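Local atomic coordinates of lybatide 2 (Lycium barbarum, PDB entry 5NGN), a protein that is a cystine-rich plant peptide of unestablished function, whose four disulfides staple a helical scaffold that includes a pi-helical turn. Residues Y6-C11 with N28-P32. Numbering follows the deposited sequence.
With CCN (acetonitrile), chain E.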
loop_
_atom_site.group_PDB
_atom_site.type_symbol
_atom_site.label_atom_id
_atom_site.label_comp_id
_atom_site.label_asym_id
_atom_site.label_seq_id
_atom_site.Cartn_x
_atom_site.Cartn_y
_atom_site.Cartn_z
ATOM N N TYR A 6 1.700 3.102 5.884
ATOM C CA TYR A 6 2.006 4.310 5.154
ATOM C C TYR A 6 0.892 5.307 5.013
ATOM O O TYR A 6 1.133 6.455 4.657
ATOM C CB TYR A 6 2.430 3.945 3.785
ATOM C CG TYR A 6 3.514 2.947 3.667
ATOM C CD1 TYR A 6 4.779 3.190 4.254
ATOM C CD2 TYR A 6 3.336 1.753 3.021
ATOM C CE1 TYR A 6 5.793 2.269 4.124
ATOM C CE2 TYR A 6 4.342 0.803 2.914
ATOM C CZ TYR A 6 5.601 1.091 3.405
ATOM O OH TYR A 6 6.594 0.196 3.267
ATOM N N CYS A 7 -0.379 4.896 5.271
ATOM C CA CYS A 7 -1.571 5.625 4.904
ATOM C C CYS A 7 -2.576 5.554 6.028
ATOM O O CYS A 7 -2.603 4.580 6.753
ATOM C CB CYS A 7 -2.222 4.984 3.645
ATOM S SG CYS A 7 -1.270 4.819 2.156
ATOM N N SER A 8 -3.463 6.538 6.075
ATOM C CA SER A 8 -4.644 6.395 6.936
ATOM C C SER A 8 -5.776 5.692 6.229
ATOM O O SER A 8 -6.597 5.003 6.873
ATOM C CB SER A 8 -5.067 7.759 7.497
ATOM O OG SER A 8 -5.469 8.560 6.426
ATOM N N ASN A 9 -5.846 5.773 4.929
ATOM C CA ASN A 9 -6.833 4.972 4.226
ATOM C C ASN A 9 -6.277 3.590 3.927
ATOM O O ASN A 9 -5.144 3.308 4.200
ATOM C CB ASN A 9 -7.408 5.660 3.079
ATOM C CG ASN A 9 -6.397 5.845 1.997
ATOM O OD1 ASN A 9 -5.318 6.382 2.241
ATOM N ND2 ASN A 9 -6.716 5.402 0.828
ATOM N N ARG A 10 -7.145 2.734 3.382
ATOM C CA ARG A 10 -6.891 1.325 3.336
ATOM C C ARG A 10 -7.133 0.777 1.968
ATOM O O ARG A 10 -8.223 0.964 1.370
ATOM C CB ARG A 10 -7.802 0.608 4.326
ATOM C CG ARG A 10 -7.550 1.028 5.745
ATOM C CD ARG A 10 -6.351 0.324 6.308
ATOM N NE ARG A 10 -5.913 0.858 7.611
ATOM C CZ ARG A 10 -5.043 1.844 7.836
ATOM N NH1 ARG A 10 -4.456 2.404 6.761
ATOM N NH2 ARG A 10 -4.679 2.193 9.052
ATOM N N CYS A 11 -6.135 0.063 1.462
ATOM C CA CYS A 11 -6.173 -0.507 0.120
ATOM C C CYS A 11 -5.678 -1.926 0.174
ATOM O O CYS A 11 -4.536 -2.245 -0.086
ATOM C CB CYS A 11 -5.317 0.290 -0.860
ATOM S SG CYS A 11 -5.771 2.073 -0.908
ATOM N N ASN A 28 1.884 5.572 -3.962
ATOM C CA ASN A 28 1.490 6.213 -5.262
ATOM C C ASN A 28 0.083 5.970 -5.700
ATOM O O ASN A 28 -0.457 6.709 -6.508
ATOM C CB ASN A 28 2.437 5.787 -6.379
ATOM C CG ASN A 28 3.885 6.176 -6.136
ATOM O OD1 ASN A 28 4.814 5.443 -6.570
ATOM N ND2 ASN A 28 4.071 7.290 -5.479
ATOM N N ILE A 29 -0.539 4.894 -5.220
ATOM C CA ILE A 29 -1.870 4.521 -5.633
ATOM C C ILE A 29 -2.836 4.639 -4.466
ATOM O O ILE A 29 -3.904 5.243 -4.594
ATOM C CB ILE A 29 -1.892 3.158 -6.331
ATOM C CG1 ILE A 29 -0.910 3.115 -7.519
ATOM C CG2 ILE A 29 -3.342 2.724 -6.654
ATOM C CD1 ILE A 29 -0.690 1.784 -8.107
ATOM N N CYS A 30 -2.517 4.063 -3.291
ATOM C CA CYS A 30 -3.466 4.162 -2.184
ATOM C C CYS A 30 -3.575 5.538 -1.568
ATOM O O CYS A 30 -4.707 6.061 -1.412
ATOM C CB CYS A 30 -3.026 3.178 -1.075
ATOM S SG CYS A 30 -4.264 2.985 0.209
ATOM N N CYS A 31 -2.458 6.163 -1.240
ATOM C CA CYS A 31 -2.507 7.500 -0.571
ATOM C C CYS A 31 -1.476 8.494 -1.061
ATOM O O CYS A 31 -0.657 8.985 -0.279
ATOM C CB CYS A 31 -2.412 7.344 0.932
ATOM S SG CYS A 31 -0.878 6.722 1.625
ATOM N N PRO A 32 -1.472 8.769 -2.363
ATOM C CA PRO A 32 -0.474 9.785 -2.831
ATOM C C PRO A 32 -0.725 11.232 -2.251
ATOM O O PRO A 32 -1.910 11.498 -2.030
ATOM C CB PRO A 32 -0.683 9.764 -4.332
ATOM C CG PRO A 32 -2.046 9.303 -4.547
ATOM C CD PRO A 32 -2.356 8.304 -3.420
HETATM N N CCN E . -10.837 2.749 7.297
HETATM C C1 CCN E . -9.988 2.579 8.063
HETATM C C2 CCN E . -8.888 2.341 9.006
#
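Two disulfides, Cys7–Cys31 and Cys11–Cys30, tie the loop 6-11 to the C-terminal end of helix 19-30. The neighbours Cys30 and Cys31 send their sulfurs to different parts of the loop. With its SG swung away from the backbone N (chi1 -170°), Cys30 SG meets Cys11 SG at 2.1 Å. Cys31 SG, on the first residue past the helix, bonds Cys7 SG at 2.0 Å. The two bridges have opposite twists, chi3 being 85° at Cys11–Cys30 and -76° at Cys7–Cys31. They pack against each other, with Cys7 SG 4.0 Å from Cys30 SG.

Asn9 lies between Cys7 and Cys11 in the chain and reaches across with its amide. Asn9 ND2 donates to Cys30 O at 3.1 Å, in a nearly straight bond. The oxygen lies in the amide plane, but ND2 stands above the carbonyl plane of Cys30. Asn9 OD1 rests 3.3 Å from Cys31 CB. With an alanine in place of Asn9, Cys30 O would probably lose this donor and a gap would open beside Cys31 CB.

Within the loop, Arg10 NH1 donates to Cys7 O at 2.9 Å. Tyr6 OH is hydrogen-bonded to Thr23 OG1 of helix 19-30. Covalent links thus fix the helix end, in keeping with a cystine-stapled scaffold.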